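Local coordinates for conserved Hypothetical Protein TT1486 (Thermus thermophilus, PDB 2CU5), which is of uncertain function but, as a trimeric member of the UPF0047 (YjbQ) family, may act as a secondary thiamine-phosphate synthase, at residues V9-E14 with R120-W125; L33-V38 with G91-L96; T41-T46 with V111-F116. All blocks are in the same frame, centred on the assembly; numbering follows the deposited sequence.

Contact 1: V9-E14 with R120-W125; sequences VPTPEE and RVREVW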
ATOM      1  N   VAL A   9       9.585  12.865 -13.800  1.00 19.46           N
ATOM      2  CA  VAL A   9       9.079  11.940 -14.805  1.00 19.33           C
ATOM      3  C   VAL A   9       7.897  12.416 -15.639  1.00 19.14           C
ATOM      4  O   VAL A   9       6.834  12.707 -15.102  1.00 20.67           O
ATOM      5  CB  VAL A   9       8.666  10.612 -14.116  1.00 18.77           C
ATOM      6  CG1 VAL A   9       8.357   9.552 -15.148  1.00 17.75           C
ATOM      7  CG2 VAL A   9       9.777  10.145 -13.181  1.00 18.92           C
ATOM      8  N   PRO A  10       8.072  12.510 -16.968  1.00 20.37           N
ATOM      9  CA  PRO A  10       6.950  12.951 -17.805  1.00 19.05           C
ATOM     10  C   PRO A  10       5.901  11.835 -17.825  1.00 19.81           C
ATOM     11  O   PRO A  10       6.246  10.655 -17.913  1.00 19.10           O
ATOM     12  CB  PRO A  10       7.597  13.152 -19.175  1.00 18.80           C
ATOM     13  CG  PRO A  10       9.022  13.503 -18.831  1.00 20.36           C
ATOM     14  CD  PRO A  10       9.330  12.515 -17.735  1.00 18.67           C
ATOM     15  N   THR A  11       4.628  12.205 -17.744  1.00 19.33           N
ATOM     16  CA  THR A  11       3.553  11.216 -17.749  1.00 19.63           C
ATOM     17  C   THR A  11       2.458  11.565 -18.749  1.00 19.97           C
ATOM     18  O   THR A  11       2.257  12.732 -19.081  1.00 20.23           O
ATOM     19  CB  THR A  11       2.898  11.107 -16.361  1.00 15.61           C
ATOM     20  OG1 THR A  11       2.342  12.376 -16.000  1.00 19.45           O
ATOM     21  CG2 THR A  11       3.929  10.696 -15.315  1.00 19.28           C
ATOM     22  N   PRO A  12       1.749  10.548 -19.263  1.00 20.13           N
ATOM     23  CA  PRO A  12       0.663  10.768 -20.224  1.00 20.03           C
ATOM     24  C   PRO A  12      -0.609  11.104 -19.448  1.00 19.81           C
ATOM     25  O   PRO A  12      -0.567  11.230 -18.227  1.00 17.87           O
ATOM     26  CB  PRO A  12       0.566   9.426 -20.934  1.00 20.14           C
ATOM     27  CG  PRO A  12       0.857   8.462 -19.825  1.00 20.72           C
ATOM     28  CD  PRO A  12       2.050   9.110 -19.136  1.00 20.24           C
ATOM     29  N   GLU A  13      -1.737  11.246 -20.140  1.00 20.07           N
ATOM     30  CA  GLU A  13      -2.984  11.561 -19.447  1.00 21.89           C
ATOM     31  C   GLU A  13      -3.185  10.516 -18.356  1.00 20.07           C
ATOM     32  O   GLU A  13      -3.547  10.835 -17.223  1.00 19.82           O
ATOM     33  CB  GLU A  13      -4.168  11.534 -20.417  1.00 24.59           C
ATOM     34  CG  GLU A  13      -5.437  12.118 -19.823  1.00 30.05           C
ATOM     35  CD  GLU A  13      -6.616  12.041 -20.769  1.00 34.11           C
ATOM     36  OE1 GLU A  13      -6.443  12.366 -21.963  1.00 36.32           O
ATOM     37  OE2 GLU A  13      -7.716  11.665 -20.313  1.00 37.10           O
ATOM     38  N   GLU A  14      -2.950   9.259 -18.712  1.00 20.62           N
ATOM     39  CA  GLU A  14      -3.069   8.173 -17.757  1.00 21.69           C
ATOM     40  C   GLU A  14      -2.291   6.974 -18.264  1.00 20.36           C
ATOM     41  O   GLU A  14      -2.277   6.689 -19.464  1.00 20.60           O
ATOM     42  CB  GLU A  14      -4.540   7.798 -17.517  1.00 25.25           C
ATOM     43  CG  GLU A  14      -5.139   6.796 -18.492  1.00 30.57           C
ATOM     44  CD  GLU A  14      -6.422   6.172 -17.955  1.00 34.39           C
ATOM     45  OE1 GLU A  14      -6.976   5.269 -18.618  1.00 37.71           O
ATOM     46  OE2 GLU A  14      -6.879   6.584 -16.866  1.00 35.73           O
ATOM     47  N   ARG A 120       1.577  15.186 -17.082  1.00 19.56           N
ATOM     48  CA  ARG A 120       2.315  16.084 -16.202  1.00 20.25           C
ATOM     49  C   ARG A 120       3.781  15.684 -16.190  1.00 17.65           C
ATOM     50  O   ARG A 120       4.214  14.826 -16.954  1.00 16.16           O
ATOM     51  CB  ARG A 120       1.809  15.983 -14.761  1.00 21.32           C
ATOM     52  CG  ARG A 120       0.316  16.135 -14.553  1.00 25.53           C
ATOM     53  CD  ARG A 120       0.056  16.431 -13.095  1.00 25.70           C
ATOM     54  NE  ARG A 120      -1.359  16.521 -12.769  1.00 26.35           N
ATOM     55  CZ  ARG A 120      -1.823  17.172 -11.710  1.00 28.70           C
ATOM     56  NH1 ARG A 120      -3.126  17.209 -11.463  1.00 30.23           N
ATOM     57  NH2 ARG A 120      -0.980  17.806 -10.908  1.00 28.02           N
ATOM     58  N   VAL A 121       4.536  16.344 -15.322  1.00 18.08           N
ATOM     59  CA  VAL A 121       5.933  16.015 -15.101  1.00 17.73           C
ATOM     60  C   VAL A 121       5.926  15.851 -13.592  1.00 16.10           C
ATOM     61  O   VAL A 121       5.923  16.828 -12.842  1.00 18.84           O
ATOM     62  CB  VAL A 121       6.905  17.136 -15.505  1.00 19.51           C
ATOM     63  CG1 VAL A 121       8.320  16.736 -15.117  1.00 20.75           C
ATOM     64  CG2 VAL A 121       6.850  17.358 -17.006  1.00 19.52           C
ATOM     65  N   ARG A 122       5.864  14.600 -13.162  1.00 16.37           N
ATOM     66  CA  ARG A 122       5.805  14.259 -11.750  1.00 16.68           C
ATOM     67  C   ARG A 122       7.180  14.164 -11.124  1.00 18.01           C
ATOM     68  O   ARG A 122       8.178  14.028 -11.820  1.00 20.24           O
ATOM     69  CB  ARG A 122       5.112  12.910 -11.576  1.00 15.71           C
ATOM     70  CG  ARG A 122       3.701  12.860 -12.114  1.00 16.36           C
ATOM     71  CD  ARG A 122       2.791  13.736 -11.275  1.00 15.85           C
ATOM     72  NE  ARG A 122       1.396  13.353 -11.447  1.00 17.05           N
ATOM     73  CZ  ARG A 122       0.389  13.852 -10.741  1.00 17.16           C
ATOM     74  NH1 ARG A 122      -0.848  13.432 -10.973  1.00 18.63           N
ATOM     75  NH2 ARG A 122       0.614  14.766  -9.807  1.00 15.96           N
ATOM     76  N   GLU A 123       7.207  14.232  -9.799  1.00 17.39           N
ATOM     77  CA  GLU A 123       8.442  14.104  -9.041  1.00 19.71           C
ATOM     78  C   GLU A 123       8.418  12.748  -8.350  1.00 18.75           C
ATOM     79  O   GLU A 123       7.367  12.276  -7.919  1.00 16.42           O
ATOM     80  CB  GLU A 123       8.542  15.185  -7.962  1.00 19.43           C
ATOM     81  CG  GLU A 123       9.040  16.536  -8.439  1.00 20.41           C
ATOM     82  CD  GLU A 123       9.240  17.506  -7.286  1.00 23.41           C
ATOM     83  OE1 GLU A 123       9.741  17.074  -6.225  1.00 23.22           O
ATOM     84  OE2 GLU A 123       8.906  18.702  -7.438  1.00 26.08           O
ATOM     85  N   VAL A 124       9.582  12.119  -8.268  1.00 18.06           N
ATOM     86  CA  VAL A 124       9.728  10.853  -7.579  1.00 17.03           C
ATOM     87  C   VAL A 124      10.998  11.017  -6.756  1.00 17.89           C
ATOM     88  O   VAL A 124      12.069  11.270  -7.307  1.00 19.09           O
ATOM     89  CB  VAL A 124       9.899   9.672  -8.551  1.00 16.60           C
ATOM     90  CG1 VAL A 124      10.180   8.402  -7.764  1.00 17.23           C
ATOM     91  CG2 VAL A 124       8.635   9.496  -9.396  1.00 17.07           C
ATOM     92  N   TRP A 125      10.872  10.907  -5.440  1.00 17.09           N
ATOM     93  CA  TRP A 125      12.028  11.047  -4.563  1.00 17.45           C
ATOM     94  C   TRP A 125      12.665   9.693  -4.300  1.00 18.62           C
ATOM     95  O   TRP A 125      11.970   8.695  -4.110  1.00 18.08           O
ATOM     96  CB  TRP A 125      11.619  11.695  -3.243  1.00 14.76           C
ATOM     97  CG  TRP A 125      11.014  13.057  -3.409  1.00 16.42           C
ATOM     98  CD1 TRP A 125      11.094  13.867  -4.510  1.00 16.65           C
ATOM     99  CD2 TRP A 125      10.264  13.785  -2.429  1.00 15.43           C
ATOM    100  NE1 TRP A 125      10.441  15.054  -4.273  1.00 16.63           N
ATOM    101  CE2 TRP A 125       9.924  15.031  -3.003  1.00 16.79           C
ATOM    102  CE3 TRP A 125       9.847  13.505  -1.120  1.00 17.52           C
ATOM    103  CZ2 TRP A 125       9.184  16.000  -2.313  1.00 16.28           C
ATOM    104  CZ3 TRP A 125       9.111  14.467  -0.433  1.00 16.66           C
ATOM    105  CH2 TRP A 125       8.789  15.700  -1.033  1.00 18.10           C
TER

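Contact 2: L33-V38 with G91-L96; sequences LVYLFV and GVHLLL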
ATOM      1  N   LEU A  33      18.491  -1.258   0.839  1.00 19.55           N
ATOM      2  CA  LEU A  33      17.122  -0.851   0.557  1.00 18.53           C
ATOM      3  C   LEU A  33      17.071   0.532  -0.083  1.00 18.76           C
ATOM      4  O   LEU A  33      17.946   1.370   0.139  1.00 19.45           O
ATOM      5  CB  LEU A  33      16.289  -0.877   1.843  1.00 18.14           C
ATOM      6  CG  LEU A  33      15.982  -2.294   2.338  1.00 17.19           C
ATOM      7  CD1 LEU A  33      15.425  -2.270   3.751  1.00 17.00           C
ATOM      8  CD2 LEU A  33      15.000  -2.943   1.376  1.00 17.81           C
ATOM      9  N   VAL A  34      16.041   0.746  -0.894  1.00 16.59           N
ATOM     10  CA  VAL A  34      15.827   2.005  -1.595  1.00 18.37           C
ATOM     11  C   VAL A  34      14.396   2.466  -1.336  1.00 17.69           C
ATOM     12  O   VAL A  34      13.450   1.698  -1.512  1.00 17.28           O
ATOM     13  CB  VAL A  34      16.017   1.835  -3.122  1.00 20.04           C
ATOM     14  CG1 VAL A  34      15.697   3.137  -3.835  1.00 21.82           C
ATOM     15  CG2 VAL A  34      17.450   1.392  -3.429  1.00 20.17           C
ATOM     16  N   TYR A  35      14.247   3.716  -0.914  1.00 16.71           N
ATOM     17  CA  TYR A  35      12.930   4.284  -0.638  1.00 16.95           C
ATOM     18  C   TYR A  35      12.495   5.167  -1.808  1.00 17.63           C
ATOM     19  O   TYR A  35      13.290   5.956  -2.325  1.00 16.71           O
ATOM     20  CB  TYR A  35      12.985   5.112   0.652  1.00 17.79           C
ATOM     21  CG  TYR A  35      11.738   5.916   0.947  1.00 17.56           C
ATOM     22  CD1 TYR A  35      10.560   5.295   1.362  1.00 18.21           C
ATOM     23  CD2 TYR A  35      11.735   7.302   0.804  1.00 18.81           C
ATOM     24  CE1 TYR A  35       9.403   6.044   1.629  1.00 17.50           C
ATOM     25  CE2 TYR A  35      10.589   8.057   1.069  1.00 18.98           C
ATOM     26  CZ  TYR A  35       9.429   7.422   1.480  1.00 18.42           C
ATOM     27  OH  TYR A  35       8.307   8.176   1.746  1.00 14.68           O
ATOM     28  N   LEU A  36      11.238   5.016  -2.230  1.00 15.65           N
ATOM     29  CA  LEU A  36      10.674   5.803  -3.324  1.00 16.71           C
ATOM     30  C   LEU A  36       9.383   6.456  -2.850  1.00 15.58           C
ATOM     31  O   LEU A  36       8.585   5.829  -2.147  1.00 16.32           O
ATOM     32  CB  LEU A  36      10.367   4.920  -4.534  1.00 17.47           C
ATOM     33  CG  LEU A  36      11.515   4.158  -5.196  1.00 18.58           C
ATOM     34  CD1 LEU A  36      10.956   3.388  -6.374  1.00 16.95           C
ATOM     35  CD2 LEU A  36      12.607   5.127  -5.659  1.00 17.85           C
ATOM     36  N   PHE A  37       9.168   7.704  -3.254  1.00 13.67           N
ATOM     37  CA  PHE A  37       7.977   8.441  -2.840  1.00 15.55           C
ATOM     38  C   PHE A  37       7.526   9.454  -3.892  1.00 14.70           C
ATOM     39  O   PHE A  37       8.353  10.104  -4.531  1.00 15.01           O
ATOM     40  CB  PHE A  37       8.291   9.173  -1.523  1.00 14.16           C
ATOM     41  CG  PHE A  37       7.139   9.968  -0.950  1.00 14.83           C
ATOM     42  CD1 PHE A  37       6.058   9.328  -0.346  1.00 13.71           C
ATOM     43  CD2 PHE A  37       7.160  11.361  -0.979  1.00 13.95           C
ATOM     44  CE1 PHE A  37       5.018  10.064   0.224  1.00 16.38           C
ATOM     45  CE2 PHE A  37       6.127  12.109  -0.412  1.00 15.61           C
ATOM     46  CZ  PHE A  37       5.050  11.460   0.195  1.00 17.06           C
ATOM     47  N   VAL A  38       6.217   9.567  -4.099  1.00 15.37           N
ATOM     48  CA  VAL A  38       5.705  10.584  -5.013  1.00 15.66           C
ATOM     49  C   VAL A  38       4.982  11.589  -4.118  1.00 15.34           C
ATOM     50  O   VAL A  38       4.060  11.237  -3.381  1.00 16.06           O
ATOM     51  CB  VAL A  38       4.711  10.031  -6.091  1.00 14.80           C
ATOM     52  CG1 VAL A  38       5.481   9.334  -7.196  1.00 18.69           C
ATOM     53  CG2 VAL A  38       3.701   9.087  -5.457  1.00 15.97           C
ATOM     54  N   GLY A  91      -1.128   3.502  -3.673  1.00 14.91           N
ATOM     55  CA  GLY A  91      -0.104   3.802  -2.690  1.00 16.71           C
ATOM     56  C   GLY A  91       0.858   4.804  -3.302  1.00 16.40           C
ATOM     57  O   GLY A  91       0.988   4.863  -4.525  1.00 14.25           O
ATOM     58  N   VAL A  92       1.533   5.583  -2.462  1.00 16.10           N
ATOM     59  CA  VAL A  92       2.470   6.589  -2.953  1.00 16.48           C
ATOM     60  C   VAL A  92       3.931   6.379  -2.554  1.00 17.04           C
ATOM     61  O   VAL A  92       4.747   7.293  -2.681  1.00 15.49           O
ATOM     62  CB  VAL A  92       2.044   8.006  -2.506  1.00 15.34           C
ATOM     63  CG1 VAL A  92       0.681   8.337  -3.094  1.00 17.46           C
ATOM     64  CG2 VAL A  92       2.013   8.095  -0.987  1.00 18.85           C
ATOM     65  N   HIS A  93       4.265   5.192  -2.061  1.00 16.73           N
ATOM     66  CA  HIS A  93       5.649   4.921  -1.703  1.00 17.44           C
ATOM     67  C   HIS A  93       5.986   3.452  -1.892  1.00 18.03           C
ATOM     68  O   HIS A  93       5.101   2.589  -1.911  1.00 15.53           O
ATOM     69  CB  HIS A  93       5.951   5.354  -0.259  1.00 19.42           C
ATOM     70  CG  HIS A  93       5.677   4.301   0.772  1.00 22.58           C
ATOM     71  ND1 HIS A  93       4.417   4.048   1.268  1.00 23.33           N
ATOM     72  CD2 HIS A  93       6.511   3.440   1.405  1.00 23.67           C
ATOM     73  CE1 HIS A  93       4.485   3.078   2.162  1.00 26.26           C
ATOM     74  NE2 HIS A  93       5.744   2.691   2.265  1.00 24.35           N
ATOM     75  N   LEU A  94       7.276   3.181  -2.055  1.00 16.86           N
ATOM     76  CA  LEU A  94       7.765   1.827  -2.242  1.00 15.38           C
ATOM     77  C   LEU A  94       9.073   1.704  -1.490  1.00 15.94           C
ATOM     78  O   LEU A  94       9.730   2.701  -1.220  1.00 16.42           O
ATOM     79  CB  LEU A  94       8.025   1.540  -3.722  1.00 15.63           C
ATOM     80  CG  LEU A  94       6.824   1.423  -4.661  1.00 16.95           C
ATOM     81  CD1 LEU A  94       7.305   1.254  -6.089  1.00 16.93           C
ATOM     82  CD2 LEU A  94       5.969   0.238  -4.221  1.00 15.80           C
ATOM     83  N   LEU A  95       9.432   0.475  -1.150  1.00 16.29           N
ATOM     84  CA  LEU A  95      10.683   0.195  -0.460  1.00 15.84           C
ATOM     85  C   LEU A  95      11.180  -1.046  -1.180  1.00 14.83           C
ATOM     86  O   LEU A  95      10.526  -2.089  -1.151  1.00 15.81           O
ATOM     87  CB  LEU A  95      10.432  -0.088   1.017  1.00 14.66           C
ATOM     88  CG  LEU A  95      11.693  -0.282   1.864  1.00 16.38           C
ATOM     89  CD1 LEU A  95      12.566   0.963   1.775  1.00 16.61           C
ATOM     90  CD2 LEU A  95      11.300  -0.574   3.308  1.00 17.48           C
ATOM     91  N   LEU A  96      12.325  -0.925  -1.844  1.00 12.42           N
ATOM     92  CA  LEU A  96      12.865  -2.029  -2.626  1.00 14.51           C
ATOM     93  C   LEU A  96      14.339  -2.311  -2.355  1.00 16.20           C
ATOM     94  O   LEU A  96      15.079  -1.437  -1.906  1.00 16.90           O
ATOM     95  CB  LEU A  96      12.684  -1.722  -4.114  1.00 15.85           C
ATOM     96  CG  LEU A  96      11.251  -1.410  -4.568  1.00 16.10           C
ATOM     97  CD1 LEU A  96      11.268  -0.612  -5.862  1.00 16.90           C
ATOM     98  CD2 LEU A  96      10.481  -2.715  -4.734  1.00 16.27           C
TER

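Contact 3: T41-T46 with V111-F116; sequences TTCGLT and VFLAEF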
ATOM      1  N   THR A  41      -0.908  13.561  -5.016  1.00 17.80           N
ATOM      2  CA  THR A  41      -2.134  12.917  -4.551  1.00 17.86           C
ATOM      3  C   THR A  41      -2.998  12.345  -5.672  1.00 18.57           C
ATOM      4  O   THR A  41      -4.054  11.769  -5.405  1.00 17.29           O
ATOM      5  CB  THR A  41      -3.002  13.901  -3.746  1.00 19.21           C
ATOM      6  OG1 THR A  41      -3.379  14.998  -4.591  1.00 21.01           O
ATOM      7  CG2 THR A  41      -2.232  14.432  -2.543  1.00 19.55           C
ATOM      8  N   THR A  42      -2.558  12.499  -6.918  1.00 17.96           N
ATOM      9  CA  THR A  42      -3.321  11.988  -8.053  1.00 17.59           C
ATOM     10  C   THR A  42      -2.550  11.038  -8.969  1.00 17.00           C
ATOM     11  O   THR A  42      -2.862  10.893 -10.150  1.00 16.36           O
ATOM     12  CB  THR A  42      -3.934  13.146  -8.881  1.00 18.51           C
ATOM     13  OG1 THR A  42      -2.918  14.091  -9.235  1.00 19.04           O
ATOM     14  CG2 THR A  42      -5.013  13.848  -8.067  1.00 17.49           C
ATOM     15  N   CYS A  43      -1.526  10.403  -8.406  1.00 17.90           N
ATOM     16  CA  CYS A  43      -0.730   9.405  -9.114  1.00 17.07           C
ATOM     17  C   CYS A  43      -0.198   8.468  -8.032  1.00 16.12           C
ATOM     18  O   CYS A  43      -0.323   8.760  -6.841  1.00 17.80           O
ATOM     19  CB  CYS A  43       0.420  10.044  -9.909  1.00 17.12           C
ATOM     20  SG  CYS A  43       1.743  10.796  -8.934  1.00 20.39           S
ATOM     21  N   GLY A  44       0.367   7.333  -8.429  1.00 17.30           N
ATOM     22  CA  GLY A  44       0.883   6.408  -7.434  1.00 18.33           C
ATOM     23  C   GLY A  44       2.117   5.651  -7.882  1.00 18.07           C
ATOM     24  O   GLY A  44       2.624   5.863  -8.981  1.00 18.23           O
ATOM     25  N   LEU A  45       2.609   4.778  -7.008  1.00 17.86           N
ATOM     26  CA  LEU A  45       3.777   3.955  -7.302  1.00 17.17           C
ATOM     27  C   LEU A  45       3.383   2.509  -7.070  1.00 17.26           C
ATOM     28  O   LEU A  45       2.744   2.188  -6.071  1.00 15.58           O
ATOM     29  CB  LEU A  45       4.946   4.307  -6.379  1.00 16.06           C
ATOM     30  CG  LEU A  45       5.626   5.656  -6.604  1.00 14.51           C
ATOM     31  CD1 LEU A  45       6.612   5.920  -5.475  1.00 15.69           C
ATOM     32  CD2 LEU A  45       6.321   5.655  -7.965  1.00 16.32           C
ATOM     33  N   THR A  46       3.770   1.633  -7.988  1.00 16.37           N
ATOM     34  CA  THR A  46       3.432   0.230  -7.854  1.00 16.14           C
ATOM     35  C   THR A  46       4.482  -0.628  -8.534  1.00 14.98           C
ATOM     36  O   THR A  46       5.246  -0.152  -9.383  1.00 15.34           O
ATOM     37  CB  THR A  46       2.048  -0.075  -8.501  1.00 16.19           C
ATOM     38  OG1 THR A  46       1.677  -1.434  -8.240  1.00 17.46           O
ATOM     39  CG2 THR A  46       2.104   0.132 -10.005  1.00 17.49           C
ATOM     40  N   VAL A 111       9.147  -1.351 -11.878  1.00 15.80           N
ATOM     41  CA  VAL A 111       8.648  -0.273 -11.031  1.00 16.49           C
ATOM     42  C   VAL A 111       7.922   0.745 -11.900  1.00 17.09           C
ATOM     43  O   VAL A 111       8.483   1.254 -12.871  1.00 15.87           O
ATOM     44  CB  VAL A 111       9.802   0.422 -10.274  1.00 15.37           C
ATOM     45  CG1 VAL A 111       9.254   1.509  -9.366  1.00 15.62           C
ATOM     46  CG2 VAL A 111      10.569  -0.605  -9.469  1.00 14.39           C
ATOM     47  N   PHE A 112       6.670   1.034 -11.549  1.00 16.60           N
ATOM     48  CA  PHE A 112       5.857   1.966 -12.321  1.00 17.14           C
ATOM     49  C   PHE A 112       5.350   3.184 -11.577  1.00 16.81           C
ATOM     50  O   PHE A 112       5.006   3.118 -10.396  1.00 15.16           O
ATOM     51  CB  PHE A 112       4.617   1.259 -12.881  1.00 16.31           C
ATOM     52  CG  PHE A 112       4.907   0.248 -13.940  1.00 15.67           C
ATOM     53  CD1 PHE A 112       5.192   0.645 -15.244  1.00 18.48           C
ATOM     54  CD2 PHE A 112       4.875  -1.109 -13.642  1.00 17.37           C
ATOM     55  CE1 PHE A 112       5.439  -0.302 -16.242  1.00 17.64           C
ATOM     56  CE2 PHE A 112       5.120  -2.058 -14.623  1.00 18.10           C
ATOM     57  CZ  PHE A 112       5.403  -1.655 -15.929  1.00 20.12           C
ATOM     58  N   LEU A 113       5.315   4.304 -12.288  1.00 16.90           N
ATOM     59  CA  LEU A 113       4.738   5.515 -11.738  1.00 18.44           C
ATOM     60  C   LEU A 113       3.345   5.436 -12.366  1.00 17.27           C
ATOM     61  O   LEU A 113       3.198   5.550 -13.579  1.00 17.93           O
ATOM     62  CB  LEU A 113       5.463   6.767 -12.232  1.00 19.20           C
ATOM     63  CG  LEU A 113       5.041   8.059 -11.515  1.00 20.24           C
ATOM     64  CD1 LEU A 113       5.898   9.213 -12.011  1.00 21.34           C
ATOM     65  CD2 LEU A 113       3.563   8.352 -11.757  1.00 20.17           C
ATOM     66  N   ALA A 114       2.329   5.214 -11.545  1.00 17.91           N
ATOM     67  CA  ALA A 114       0.965   5.100 -12.043  1.00 16.44           C
ATOM     68  C   ALA A 114       0.296   6.465 -12.130  1.00 15.31           C
ATOM     69  O   ALA A 114      -0.151   7.001 -11.124  1.00 15.82           O
ATOM     70  CB  ALA A 114       0.163   4.170 -11.126  1.00 14.62           C
ATOM     71  N   GLU A 115       0.223   7.016 -13.339  1.00 16.28           N
ATOM     72  CA  GLU A 115      -0.397   8.322 -13.552  1.00 17.53           C
ATOM     73  C   GLU A 115      -1.897   8.201 -13.807  1.00 17.62           C
ATOM     74  O   GLU A 115      -2.316   7.503 -14.726  1.00 18.59           O
ATOM     75  CB  GLU A 115       0.245   9.030 -14.749  1.00 17.29           C
ATOM     76  CG  GLU A 115      -0.389  10.380 -15.044  1.00 17.16           C
ATOM     77  CD  GLU A 115      -0.232  11.355 -13.891  1.00 17.22           C
ATOM     78  OE1 GLU A 115       0.782  12.088 -13.864  1.00 18.59           O
ATOM     79  OE2 GLU A 115      -1.113  11.382 -13.001  1.00 16.02           O
ATOM     80  N   PHE A 116      -2.695   8.900 -13.004  1.00 18.18           N
ATOM     81  CA  PHE A 116      -4.147   8.864 -13.158  1.00 18.86           C
ATOM     82  C   PHE A 116      -4.726  10.231 -13.528  1.00 19.52           C
ATOM     83  O   PHE A 116      -5.920  10.345 -13.801  1.00 19.58           O
ATOM     84  CB  PHE A 116      -4.802   8.373 -11.863  1.00 18.04           C
ATOM     85  CG  PHE A 116      -4.240   7.074 -11.352  1.00 17.31           C
ATOM     86  CD1 PHE A 116      -4.303   5.920 -12.127  1.00 16.70           C
ATOM     87  CD2 PHE A 116      -3.654   7.005 -10.090  1.00 16.96           C
ATOM     88  CE1 PHE A 116      -3.793   4.712 -11.653  1.00 15.39           C
ATOM     89  CE2 PHE A 116      -3.140   5.803  -9.605  1.00 12.93           C
ATOM     90  CZ  PHE A 116      -3.211   4.656 -10.388  1.00 14.04           C
TER

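Contact 1: V9-E14 with R120-W125
Val9 and Arg122 form an antiparallel hydrogen-bonded pair. Val9 N donates to Arg122 O at 2.7 Å, and Arg122 N returns a bond to Val9 O at 2.9 Å. The return bond reaches its oxygen from above the carbonyl plane, 36° out of it. Two residues on, Thr11 N gives a 2.8 Å bond to Arg120 O. Arg120 N then turns to the threonine hydroxyl, with Thr11 OG1 as acceptor at 3.1 Å; its bond to Thr11 O is weak. Thr11 OG1 stands between its own backbone N and carbonyl carbon (chi1 61°), a torsion that turns it toward Arg120 N on strand 120-128. The same hydroxyl is hydrogen-bonded to Glu115, which also forms a salt bridge with Arg122 NE. Two polar side chains of this face are thus held by one carboxylate.

The methyl CG2 of Thr11 meets CG of Arg122 at 3.9 Å, the two side chains crossing at about a right angle. Arg122 bends at chi2 (-68°), and CD of Arg120 lies over the centre of its guanidinium, 3.5 Å above the plane. Val9 CG2 touches Val124 CG2 at 4.0 Å. Pro10 and Val121 point to the opposite face of the sheet, and both are exposed.

Within the chain, strand 5-11 is an outer strand of the five-stranded antiparallel sheet, and strand 120-128 separates it from strand 32-37. Val9, Thr11, Arg122 and Val124 all pack on Leu113 of strand 110-115, in the second sheet.

Contact 2: L33-V38 with G91-L96
Val34 and Leu36 pair with Leu96 and Leu94 where strands 32-37 and 93-99 run antiparallel in the five-stranded sheet. Both strands touch other subunits of the trimer. Five backbone hydrogen bonds join them. Leu36 N to Leu94 O measures 2.9 Å and Leu96 N to Val34 O the same. The shortest, Val34 N to Leu96 O at 2.6 Å, lies nearly along the C=O axis. Beyond the strand ends, Val38 N still reaches Val92 O.

On the face of Val34, Leu36, Leu94 and Leu96, CD1 of Leu36 meets CD1 of Leu96 at 4.0 Å. Leu36 and Leu94 pack on Leu45 and Val111 of the other sheet. At the end, Val38 CG2 presses on Val92 CB at 3.6 Å.

The face of Tyr35, Phe37, His93 and Leu95 is mainly aromatic, though CD1 of Leu95 meets CB of Leu33 and of Tyr35. Tyr35 crosses His93 at about a right angle, with Tyr35 CE1 3.9 Å from His93 CD2. Tyr35 OH bonds Leu95 O of the second subunit, and His93 meets His93 of the third. Phe37 has CG anti to its backbone N (chi1 -179°), and its ring runs alongside Val92, with Phe37 CE1 3.8 Å from Val92 CG2. The ring also meets that of Trp125. Replaced by an alanine, Phe37 would probably leave Val92 CG2 and His93 CB without their aromatic neighbour and open a gap beside Trp125. His93 CB lies in the Phe37 ring plane at its edge, 4.0 Å from Phe37 CD1.

Contact 3: T41-T46 with V111-F116
The three-stranded antiparallel sheet has strand 110-115 at its centre, and this contact joins it to the outer strand 43-48. Two hydrogen-bonded pairs carry the backbone. Gly44 N donates to Ala114 O at 2.8 Å, and Ala114 N to Gly44 O at 2.7 Å. Thr46 and Phe112 exchange a second pair of bonds, with Phe112 N to Thr46 O nearly straight at 169°.

Side chains divide by face. Cys43 CB touches Leu113 CD2 at 4.0 Å, and Leu45 CD2 reaches over Leu113 CA. On the other face, Thr46 CG2 meets Phe112 CB at 4.0 Å. Near Gly44, Phe116 brings CE2 to 4.0 Å from the glycine N, and Ala114 O lies 3.5 Å above one face of the Phe116 ring, toward the rim.

Glu115 extends CG anti to its backbone N (chi1 178°), then bends at chi2, so that OE2 comes near Cys43 CB. Glu115 OE2 accepts from Asp117 N. Thr42 O lies 3.4 Å from Glu115 OE2, but both are acceptors and do not bond. Glu115 OE1 has its partners in the other sheet. With partners on both oxygens, the buried carboxylate is probably fixed in rotation, and it ties the two sheets together.

Overall arrangement
Contacts 2 and 3 are buried throughout, whereas contact 1 lies partly at the surface, with Pro10 and Val121 exposed. Contacts 1 and 2 belong to the same five-stranded sheet: strand 120-128 of one neighbours strand 32-37 of the other, and Trp125 N bonds Phe37 O. Contact 3 holds the smaller sheet. It meets contact 1 through polar groups, Thr11 with Glu115 and Arg122 with Thr42. It meets contact 2 mainly through apolar packing, such as Val38 on Leu45, plus a backbone bond between Leu45 N and Gly91 O. Chemistry follows place: buried polar side chains bond where contacts 1 and 3 meet, and aliphatic and aromatic packing reaches other subunits in contact 2.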